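Local coordinates for autoinducer 2-binding protein LsrB (Clostridium saccharobutylicum DSM 13864, PDB 6DSP), which binds the quorum-sensing signal autoinducer-2 in the cleft between its two lobes, as a receptor of the periplasmic-type solute-binding protein family, at residues 25-30 / 80-85; 34-39 / 107-112; 148-153 / 181-186. All coordinates share one frame; numbering follows the deposited sequence.

Interaction 1 of 3, residues 25-30 / 80-85; sequences TFIPKL and NAICLS. With PAV ((2R,4S)-2-methyl-2,3,3,4-tetrahydroxytetrahydrofuran), chain C.
Thr25 to Ile27 run parallel to Ile82 to Leu84, the strand axes 4.8 Å apart at 17°, and four nearly straight bonds join them: Thr25 N to Ala81 O, Cys83 N to Thr25 O, Ile27 N to Cys83 O and, just past the strand end, Ser85 N to Ile27 O. Thr25, Ile27, Ile82 and Leu84 line the face packed on helix 64-76. Ile27 spreads its branches over two neighbours: CG2, anti to the backbone N, presses tightly on Leu84 CD1 at 3.5 Å, while CD1 reaches Ile82 CG2 at 3.8 Å. On the other face Phe26 CD1 rests 4.2 Å from Cys83 CB, and the Phe26 ring goes on to meet that of Trp109. Beyond the strand the extended chain of Lys29 passes alongside Ser85, CG 3.5 Å from Ser85 OG, a hydroxyl hydrogen-bonded to Asp110. This reach brings Lys29 NZ to O4 of the ligand PAV at 2.8 Å, beside a salt bridge to Asp167 of the other lobe. Neighbouring parallel strands with helices in the connection, delivering pocket residues from their C-terminal ends, are characteristic of a periplasmic-binding-protein lobe.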
loop_
_atom_site.group_PDB
_atom_site.type_symbol
_atom_site.label_atom_id
_atom_site.label_comp_id
_atom_site.label_asym_id
_atom_site.label_seq_id
_atom_site.Cartn_x
_atom_site.Cartn_y
_atom_site.Cartn_z
ATOM N N THR A 25 17.205 -5.148 7.301
ATOM C CA THR A 25 16.332 -4.355 8.169
ATOM C C THR A 25 15.068 -4.030 7.376
ATOM O O THR A 25 15.140 -3.420 6.296
ATOM C CB THR A 25 17.022 -3.073 8.639
ATOM O OG1 THR A 25 18.263 -3.406 9.282
ATOM C CG2 THR A 25 16.134 -2.304 9.595
ATOM N N PHE A 26 13.935 -4.511 7.864
ATOM C CA PHE A 26 12.656 -4.390 7.173
ATOM C C PHE A 26 11.886 -3.275 7.864
ATOM O O PHE A 26 11.533 -3.400 9.049
ATOM C CB PHE A 26 11.924 -5.735 7.252
ATOM C CG PHE A 26 10.602 -5.794 6.510
ATOM C CD1 PHE A 26 10.506 -5.377 5.187
ATOM C CD2 PHE A 26 9.481 -6.358 7.096
ATOM C CE1 PHE A 26 9.304 -5.542 4.477
ATOM C CE2 PHE A 26 8.289 -6.491 6.393
ATOM C CZ PHE A 26 8.195 -6.057 5.091
ATOM N N ILE A 27 11.631 -2.197 7.137
ATOM C CA ILE A 27 11.087 -0.973 7.722
ATOM C C ILE A 27 9.692 -0.716 7.154
ATOM O O ILE A 27 9.539 -0.537 5.936
ATOM C CB ILE A 27 11.993 0.246 7.476
ATOM C CG1 ILE A 27 13.418 -0.037 7.981
ATOM C CG2 ILE A 27 11.372 1.492 8.140
ATOM C CD1 ILE A 27 14.424 1.063 7.675
ATOM N N PRO A 28 8.657 -0.677 8.000
ATOM C CA PRO A 28 7.301 -0.396 7.553
ATOM C C PRO A 28 7.035 1.106 7.604
ATOM O O PRO A 28 7.828 1.879 8.144
ATOM C CB PRO A 28 6.469 -1.082 8.641
ATOM C CG PRO A 28 7.274 -0.820 9.913
ATOM C CD PRO A 28 8.705 -0.980 9.458
ATOM N N LYS A 29 5.895 1.515 7.034
ATOM C CA LYS A 29 5.495 2.912 7.216
ATOM C C LYS A 29 5.237 3.225 8.684
ATOM O O LYS A 29 5.498 4.353 9.129
ATOM C CB LYS A 29 4.243 3.233 6.395
ATOM C CG LYS A 29 4.459 3.313 4.925
ATOM C CD LYS A 29 3.152 3.737 4.213
ATOM C CE LYS A 29 3.264 3.774 2.706
ATOM N NZ LYS A 29 1.906 4.035 2.132
ATOM N N LEU A 30 4.710 2.262 9.433
ATOM C CA LEU A 30 4.583 2.316 10.880
ATOM C C LEU A 30 4.358 0.898 11.369
ATOM O O LEU A 30 3.881 0.035 10.611
ATOM C CB LEU A 30 3.411 3.210 11.322
ATOM C CG LEU A 30 1.964 2.737 11.107
ATOM C CD1 LEU A 30 0.992 3.711 11.769
ATOM C CD2 LEU A 30 1.634 2.605 9.614
ATOM N N ASN A 80 23.205 -5.117 6.761
ATOM C CA ASN A 80 23.688 -5.299 5.398
ATOM C C ASN A 80 22.758 -4.722 4.352
ATOM O O ASN A 80 23.211 -4.405 3.238
ATOM C CB ASN A 80 23.891 -6.790 5.107
ATOM C CG ASN A 80 24.799 -7.439 6.128
ATOM O OD1 ASN A 80 24.353 -8.227 6.952
ATOM N ND2 ASN A 80 26.069 -7.053 6.119
ATOM N N ALA A 81 21.477 -4.611 4.669
ATOM C CA ALA A 81 20.495 -4.201 3.672
ATOM C C ALA A 81 19.308 -3.612 4.395
ATOM O O ALA A 81 19.047 -3.933 5.553
ATOM C CB ALA A 81 20.054 -5.382 2.802
ATOM N N ILE A 82 18.551 -2.790 3.665
ATOM C CA ILE A 82 17.296 -2.207 4.119
ATOM C C ILE A 82 16.253 -2.506 3.056
ATOM O O ILE A 82 16.535 -2.397 1.858
ATOM C CB ILE A 82 17.447 -0.687 4.299
ATOM C CG1 ILE A 82 18.320 -0.376 5.531
ATOM C CG2 ILE A 82 16.094 0.005 4.372
ATOM C CD1 ILE A 82 18.774 1.078 5.609
ATOM N N CYS A 83 15.058 -2.856 3.494
ATOM C CA CYS A 83 13.896 -2.918 2.611
ATOM C C CYS A 83 12.814 -2.071 3.263
ATOM O O CYS A 83 12.267 -2.455 4.305
ATOM C CB CYS A 83 13.434 -4.358 2.382
ATOM S SG CYS A 83 12.051 -4.400 1.191
ATOM N N LEU A 84 12.528 -0.923 2.652
ATOM C CA LEU A 84 11.739 0.167 3.236
ATOM C C LEU A 84 10.448 0.411 2.471
ATOM O O LEU A 84 10.466 0.474 1.235
ATOM C CB LEU A 84 12.564 1.482 3.169
ATOM C CG LEU A 84 11.867 2.808 3.469
ATOM C CD1 LEU A 84 11.520 2.892 4.937
ATOM C CD2 LEU A 84 12.725 3.970 3.042
ATOM N N SER A 85 9.364 0.642 3.202
ATOM C CA SER A 85 8.156 1.255 2.640
ATOM C C SER A 85 8.086 2.687 3.165
ATOM O O SER A 85 8.023 2.910 4.386
ATOM C CB SER A 85 6.895 0.495 3.038
ATOM O OG SER A 85 5.781 1.213 2.516
HETATM O O2 PAV C . -3.109 0.865 1.057
HETATM C C2 PAV C . -2.031 0.366 1.877
HETATM C C1 PAV C . -2.252 -1.095 2.327
HETATM O O5 PAV C . -2.183 1.148 3.187
HETATM C C5 PAV C . -0.957 1.169 3.780
HETATM C C4 PAV C . 0.063 0.612 2.770
HETATM O O4 PAV C . 1.233 1.424 2.742
HETATM C C3 PAV C . -0.752 0.621 1.472
HETATM O O3 PAV C . -0.304 -0.384 0.604
HETATM O O13 PAV C . -0.684 1.892 0.865
#

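Interaction 2 of 3, residues 34-39 / 107-112; sequences AFFESA and TTWDSD. With PAV ((2R,4S)-2-methyl-2,3,3,4-tetrahydroxytetrahydrofuran), chain C.
Trp109, at the end of strand 105-109, forms an aromatic cluster with Phe35 and Phe36 of helix 34-50, whose two phenylalanines line the ligand cleft of this periplasmic-binding-protein fold. Its CG lies between the backbone N and the carbonyl carbon (chi1 72°), which swings the indole across toward the first turns of the helix. There the six-membered ring of Trp109 and the Phe35 ring are almost parallel (2° between planes) but stepped by about 2.3 Å, and meet rim to rim with centroids 5.8 Å apart. The Phe36 ring is turned steeply, its plane 79° from that of the indole, and approaches obliquely with Trp109 CZ2 at its edge; Phe35 CD2 sits over the centre of one Phe36 face. Ala39 completes the packing through CB, 3.4 Å from Trp109 CH2. At Asp110, where phi is positive, the chain makes a classic gamma turn, closed by Ser111 N bonding to Trp109 O. The Asp110 carboxylate uses both oxygens on the ligand: PAV O3 donates to Asp110 OD1 at 2.6 Å and PAV O4 to Asp110 OD2, also at 2.6 Å. Gln124 also bonds OD1, and Ser85 bonds OD2; with a protein partner on each oxygen, the rotation of the carboxylate is restrained. The two phenylalanines shape the site around it: PAV C1, the methyl carbon, lies over one Phe35 face, 3.5 Å from CD1, while the edge of Phe36 at CZ comes within 3.5 Å of Asp110 OD2. Ser111 OG then bonds Asp167 N of the opposite lobe. At Asp112 the segment is folded back on its own strand: Thr108 OG1 donates to Asp112 OD1 at 2.8 Å, arriving from above the carboxylate plane.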
loop_
_atom_site.group_PDB
_atom_site.type_symbol
_atom_site.label_atom_id
_atom_site.label_comp_id
_atom_site.label_asym_id
_atom_site.label_seq_id
_atom_site.Cartn_x
_atom_site.Cartn_y
_atom_site.Cartn_z
ATOM N N ALA A 34 -2.144 -3.451 10.924
ATOM C CA ALA A 34 -2.253 -4.851 10.546
ATOM C C ALA A 34 -1.544 -5.168 9.227
ATOM O O ALA A 34 -0.986 -6.254 9.070
ATOM C CB ALA A 34 -3.722 -5.253 10.474
ATOM N N PHE A 35 -1.571 -4.249 8.255
ATOM C CA PHE A 35 -0.909 -4.498 6.974
ATOM C C PHE A 35 0.567 -4.788 7.196
ATOM O O PHE A 35 1.133 -5.736 6.615
ATOM C CB PHE A 35 -1.064 -3.267 6.082
ATOM C CG PHE A 35 -0.373 -3.384 4.754
ATOM C CD1 PHE A 35 -0.964 -4.034 3.663
ATOM C CD2 PHE A 35 0.913 -2.892 4.614
ATOM C CE1 PHE A 35 -0.306 -4.139 2.439
ATOM C CE2 PHE A 35 1.588 -2.984 3.395
ATOM C CZ PHE A 35 0.977 -3.630 2.313
ATOM N N PHE A 36 1.213 -3.966 8.021
ATOM C CA PHE A 36 2.651 -4.067 8.228
ATOM C C PHE A 36 3.000 -5.221 9.140
ATOM O O PHE A 36 4.008 -5.904 8.921
ATOM C CB PHE A 36 3.178 -2.720 8.722
ATOM C CG PHE A 36 3.040 -1.677 7.660
ATOM C CD1 PHE A 36 3.896 -1.697 6.559
ATOM C CD2 PHE A 36 2.025 -0.741 7.664
ATOM C CE1 PHE A 36 3.740 -0.815 5.500
ATOM C CE2 PHE A 36 1.888 0.157 6.585
ATOM C CZ PHE A 36 2.774 0.116 5.522
ATOM N N GLU A 37 2.159 -5.488 10.136
ATOM C CA GLU A 37 2.408 -6.645 10.984
ATOM C C GLU A 37 2.283 -7.931 10.195
ATOM O O GLU A 37 3.090 -8.850 10.362
ATOM C CB GLU A 37 1.461 -6.615 12.178
ATOM C CG GLU A 37 1.731 -5.410 13.094
ATOM C CD GLU A 37 3.170 -5.372 13.661
ATOM O OE1 GLU A 37 3.705 -6.431 14.105
ATOM O OE2 GLU A 37 3.778 -4.259 13.654
ATOM N N SER A 38 1.273 -8.027 9.315
ATOM C CA SER A 38 1.122 -9.221 8.486
ATOM C C SER A 38 2.253 -9.344 7.473
ATOM O O SER A 38 2.738 -10.457 7.197
ATOM C CB SER A 38 -0.240 -9.201 7.812
ATOM O OG SER A 38 -1.248 -9.570 8.742
ATOM N N ALA A 39 2.729 -8.209 6.945
ATOM C CA ALA A 39 3.839 -8.288 6.009
ATOM C C ALA A 39 5.079 -8.820 6.714
ATOM O O ALA A 39 5.829 -9.636 6.159
ATOM C CB ALA A 39 4.105 -6.916 5.404
ATOM N N THR A 107 16.671 -1.405 -0.781
ATOM C CA THR A 107 15.524 -1.794 -1.598
ATOM C C THR A 107 14.268 -1.190 -0.986
ATOM O O THR A 107 14.256 -0.769 0.182
ATOM C CB THR A 107 15.334 -3.331 -1.680
ATOM O OG1 THR A 107 15.063 -3.866 -0.379
ATOM C CG2 THR A 107 16.555 -4.034 -2.311
ATOM N N THR A 108 13.170 -1.209 -1.751
ATOM C CA THR A 108 11.895 -0.728 -1.244
ATOM C C THR A 108 10.802 -1.767 -1.472
ATOM O O THR A 108 10.943 -2.690 -2.277
ATOM C CB THR A 108 11.494 0.610 -1.876
ATOM O OG1 THR A 108 11.671 0.491 -3.291
ATOM C CG2 THR A 108 12.382 1.743 -1.352
ATOM N N TRP A 109 9.685 -1.588 -0.774
ATOM C CA TRP A 109 8.485 -2.365 -1.018
ATOM C C TRP A 109 7.313 -1.468 -0.683
ATOM O O TRP A 109 7.464 -0.545 0.132
ATOM C CB TRP A 109 8.501 -3.645 -0.148
ATOM C CG TRP A 109 8.278 -3.375 1.327
ATOM C CD1 TRP A 109 9.131 -2.709 2.189
ATOM C CD2 TRP A 109 7.106 -3.674 2.080
ATOM N NE1 TRP A 109 8.536 -2.599 3.447
ATOM C CE2 TRP A 109 7.288 -3.165 3.399
ATOM C CE3 TRP A 109 5.907 -4.318 1.771
ATOM C CZ2 TRP A 109 6.314 -3.294 4.396
ATOM C CZ3 TRP A 109 4.935 -4.453 2.776
ATOM C CH2 TRP A 109 5.163 -3.954 4.081
ATOM N N ASP A 110 6.147 -1.754 -1.282
ATOM C CA ASP A 110 4.877 -1.111 -0.918
ATOM C C ASP A 110 4.792 0.332 -1.407
ATOM O O ASP A 110 4.020 0.621 -2.328
ATOM C CB ASP A 110 4.609 -1.269 0.585
ATOM C CG ASP A 110 3.329 -0.602 1.026
ATOM O OD1 ASP A 110 2.297 -0.816 0.342
ATOM O OD2 ASP A 110 3.337 0.077 2.095
ATOM N N SER A 111 5.597 1.238 -0.857
ATOM C CA SER A 111 5.623 2.632 -1.298
ATOM C C SER A 111 7.060 3.048 -1.586
ATOM O O SER A 111 7.922 3.018 -0.689
ATOM C CB SER A 111 4.993 3.565 -0.263
ATOM O OG SER A 111 4.933 4.853 -0.863
ATOM N N ASP A 112 7.310 3.425 -2.831
ATOM C CA ASP A 112 8.652 3.592 -3.359
ATOM C C ASP A 112 9.255 4.943 -2.952
ATOM O O ASP A 112 8.593 5.809 -2.350
ATOM C CB ASP A 112 8.590 3.504 -4.891
ATOM C CG ASP A 112 9.865 2.941 -5.522
ATOM O OD1 ASP A 112 10.905 2.721 -4.840
ATOM O OD2 ASP A 112 9.814 2.719 -6.743
HETATM O O2 PAV C . -3.109 0.865 1.057
HETATM C C2 PAV C . -2.031 0.366 1.877
HETATM C C1 PAV C . -2.252 -1.095 2.327
HETATM O O5 PAV C . -2.183 1.148 3.187
HETATM C C5 PAV C . -0.957 1.169 3.780
HETATM C C4 PAV C . 0.063 0.612 2.770
HETATM O O4 PAV C . 1.233 1.424 2.742
HETATM C C3 PAV C . -0.752 0.621 1.472
HETATM O O3 PAV C . -0.304 -0.384 0.604
HETATM O O13 PAV C . -0.684 1.892 0.865
#

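Interaction 3 of 3, residues 148-153 / 181-186; sequences DPEKDA and SKYPNW
The backbone N-H groups of Lys151, whose carbonyl Asn185 meets across the contact, and of Asp152 both grip Asp148 O: Asp152 N lies 2.7 Å and Lys151 N 3.0 Å from Asp148 O. Asp152 OD2 returns a bond to Asp148 N, met from above the carboxylate plane, and the tight loop so formed turns the carbonyls of Pro149, Lys151 and Asp152 to the other segment. Lys151 O takes the amide hydrogen of Asn185 ND2 at 2.9 Å, nearly in the amide plane but tilted from that of the carbonyl. Pro149 O receives Trp186 NE1 at 3.0 Å in a nearly straight bond (171°), on a lone pair in the carbonyl plane and at the indole's edge. With CG anti to the carbonyl carbon (chi1 -68°), Trp186 also lays CZ2 4.1 Å from Pro149 CB. Tyr183 is held between neighbours: Trp186 CZ2 lies over the rim of one face and Lys182 CG over the rim of the opposite one, and Glu150 OE1 stands at the ring edge, 3.8 Å from Tyr183 CE1. Helix 127-144 backs Pro149 and Tyr183, with Tyr139 meeting the Tyr183 ring. Tyr183 to Trp186 form a type I beta turn that follows helix 166-182 and leads into strand 187-195, while 148-153 leads into its neighbour, strand 155-160. The contact therefore joins the two loops feeding the parallel strands of a beta-alpha-beta crossover.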
loop_
_atom_site.group_PDB
_atom_site.type_symbol
_atom_site.label_atom_id
_atom_site.label_comp_id
_atom_site.label_asym_id
_atom_site.label_seq_id
_atom_site.Cartn_x
_atom_site.Cartn_y
_atom_site.Cartn_z
ATOM N N ASP A 148 -27.258 3.091 -9.774
ATOM C CA ASP A 148 -26.920 2.874 -11.176
ATOM C C ASP A 148 -25.647 3.664 -11.445
ATOM O O ASP A 148 -25.697 4.742 -12.062
ATOM C CB ASP A 148 -28.070 3.352 -12.070
ATOM C CG ASP A 148 -27.817 3.103 -13.550
ATOM O OD1 ASP A 148 -26.835 2.437 -13.906
ATOM O OD2 ASP A 148 -28.617 3.583 -14.376
ATOM N N PRO A 149 -24.481 3.152 -11.026
ATOM C CA PRO A 149 -23.252 3.957 -11.136
ATOM C C PRO A 149 -22.846 4.251 -12.559
ATOM O O PRO A 149 -22.040 5.167 -12.777
ATOM C CB PRO A 149 -22.200 3.119 -10.389
ATOM C CG PRO A 149 -22.789 1.721 -10.339
ATOM C CD PRO A 149 -24.264 1.930 -10.216
ATOM N N GLU A 150 -23.369 3.506 -13.538
ATOM C CA GLU A 150 -23.017 3.804 -14.916
ATOM C C GLU A 150 -23.507 5.180 -15.333
ATOM O O GLU A 150 -22.896 5.809 -16.203
ATOM C CB GLU A 150 -23.590 2.746 -15.867
ATOM C CG GLU A 150 -23.127 2.892 -17.307
ATOM C CD GLU A 150 -21.675 2.492 -17.480
ATOM O OE1 GLU A 150 -21.160 1.755 -16.616
ATOM O OE2 GLU A 150 -21.052 2.898 -18.487
ATOM N N LYS A 151 -24.604 5.656 -14.728
ATOM C CA LYS A 151 -25.280 6.885 -15.131
ATOM C C LYS A 151 -25.491 7.876 -13.995
ATOM O O LYS A 151 -25.546 9.084 -14.241
ATOM C CB LYS A 151 -26.651 6.554 -15.736
ATOM C CG LYS A 151 -26.606 5.642 -16.932
ATOM C CD LYS A 151 -28.026 5.324 -17.371
ATOM C CE LYS A 151 -28.049 4.343 -18.538
ATOM N NZ LYS A 151 -29.443 4.015 -18.951
ATOM N N ASP A 152 -25.617 7.400 -12.753
ATOM C CA ASP A 152 -25.931 8.309 -11.658
ATOM C C ASP A 152 -24.794 9.306 -11.423
ATOM O O ASP A 152 -23.604 9.036 -11.689
ATOM C CB ASP A 152 -26.124 7.551 -10.341
ATOM C CG ASP A 152 -27.392 6.709 -10.294
ATOM O OD1 ASP A 152 -28.339 6.940 -11.091
ATOM O OD2 ASP A 152 -27.423 5.836 -9.388
ATOM N N ALA A 153 -25.165 10.454 -10.861
ATOM C CA ALA A 153 -24.179 11.465 -10.474
ATOM C C ALA A 153 -23.643 11.112 -9.086
ATOM O O ALA A 153 -23.901 11.780 -8.081
ATOM C CB ALA A 153 -24.796 12.858 -10.515
ATOM N N SER A 181 -12.818 9.833 -17.084
ATOM C CA SER A 181 -12.987 9.280 -18.424
ATOM C C SER A 181 -14.227 8.394 -18.531
ATOM O O SER A 181 -15.021 8.522 -19.477
ATOM C CB SER A 181 -11.740 8.469 -18.774
ATOM O OG SER A 181 -11.864 7.898 -20.062
ATOM N N LYS A 182 -14.396 7.468 -17.596
ATOM C CA LYS A 182 -15.421 6.445 -17.705
ATOM C C LYS A 182 -16.731 6.861 -17.048
ATOM O O LYS A 182 -17.804 6.461 -17.500
ATOM C CB LYS A 182 -14.901 5.138 -17.099
ATOM C CG LYS A 182 -15.653 3.898 -17.583
ATOM C CD LYS A 182 -15.050 2.623 -17.010
ATOM C CE LYS A 182 -15.761 1.371 -17.515
ATOM N NZ LYS A 182 -15.386 1.023 -18.902
ATOM N N TYR A 183 -16.668 7.645 -15.977
ATOM C CA TYR A 183 -17.850 8.031 -15.208
ATOM C C TYR A 183 -17.866 9.543 -15.062
ATOM O O TYR A 183 -17.794 10.073 -13.952
ATOM C CB TYR A 183 -17.827 7.347 -13.842
ATOM C CG TYR A 183 -17.683 5.859 -13.958
ATOM C CD1 TYR A 183 -18.667 5.106 -14.572
ATOM C CD2 TYR A 183 -16.561 5.205 -13.473
ATOM C CE1 TYR A 183 -18.538 3.751 -14.701
ATOM C CE2 TYR A 183 -16.429 3.840 -13.591
ATOM C CZ TYR A 183 -17.423 3.123 -14.219
ATOM O OH TYR A 183 -17.324 1.766 -14.371
ATOM N N PRO A 184 -17.974 10.269 -16.177
ATOM C CA PRO A 184 -17.962 11.744 -16.100
ATOM C C PRO A 184 -19.079 12.330 -15.262
ATOM O O PRO A 184 -18.939 13.474 -14.819
ATOM C CB PRO A 184 -18.079 12.183 -17.559
ATOM C CG PRO A 184 -18.791 11.023 -18.223
ATOM C CD PRO A 184 -18.224 9.792 -17.544
ATOM N N ASN A 185 -20.166 11.586 -15.012
ATOM C CA ASN A 185 -21.248 12.102 -14.186
ATOM C C ASN A 185 -20.929 12.075 -12.696
ATOM O O ASN A 185 -21.601 12.757 -11.918
ATOM C CB ASN A 185 -22.554 11.324 -14.434
ATOM C CG ASN A 185 -23.085 11.505 -15.835
ATOM O OD1 ASN A 185 -22.665 12.401 -16.563
ATOM N ND2 ASN A 185 -24.041 10.667 -16.208
ATOM N N TRP A 186 -19.926 11.313 -12.272
ATOM C CA TRP A 186 -19.606 11.305 -10.854
ATOM C C TRP A 186 -19.073 12.669 -10.439
ATOM O O TRP A 186 -18.461 13.398 -11.235
ATOM C CB TRP A 186 -18.564 10.232 -10.549
ATOM C CG TRP A 186 -19.016 8.791 -10.696
ATOM C CD1 TRP A 186 -20.101 8.313 -11.391
ATOM C CD2 TRP A 186 -18.364 7.641 -10.145
ATOM N NE1 TRP A 186 -20.162 6.950 -11.293
ATOM C CE2 TRP A 186 -19.107 6.507 -10.530
ATOM C CE3 TRP A 186 -17.220 7.458 -9.346
ATOM C CZ2 TRP A 186 -18.729 5.208 -10.167
ATOM C CZ3 TRP A 186 -16.857 6.176 -8.989
ATOM C CH2 TRP A 186 -17.596 5.070 -9.384
#

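Interactions 1 and 2 are one continuous piece of the pocket, their centres 8 Å apart. Strands 81-84 and 105-109 are neighbours in the same sheet, where Ile82 O lies 2.8 Å from Thr107 N, and at their pocket ends Ser85 OG stands 2.7 Å from Asp110 OD2. Lys29 NZ and Asp110 OD2 both bond PAV O4; the ligand is also hydrogen-bonded to Asp167, Gln168 and Ser225. Interaction 3 belongs to the other lobe, at the N-terminal ends of strands 155-160 and 187-195 and remote from the ligand: its centre is about 40 Å from that of interaction 1 and about 33 Å from that of interaction 2, with nearest atoms about 22 Å apart in both cases.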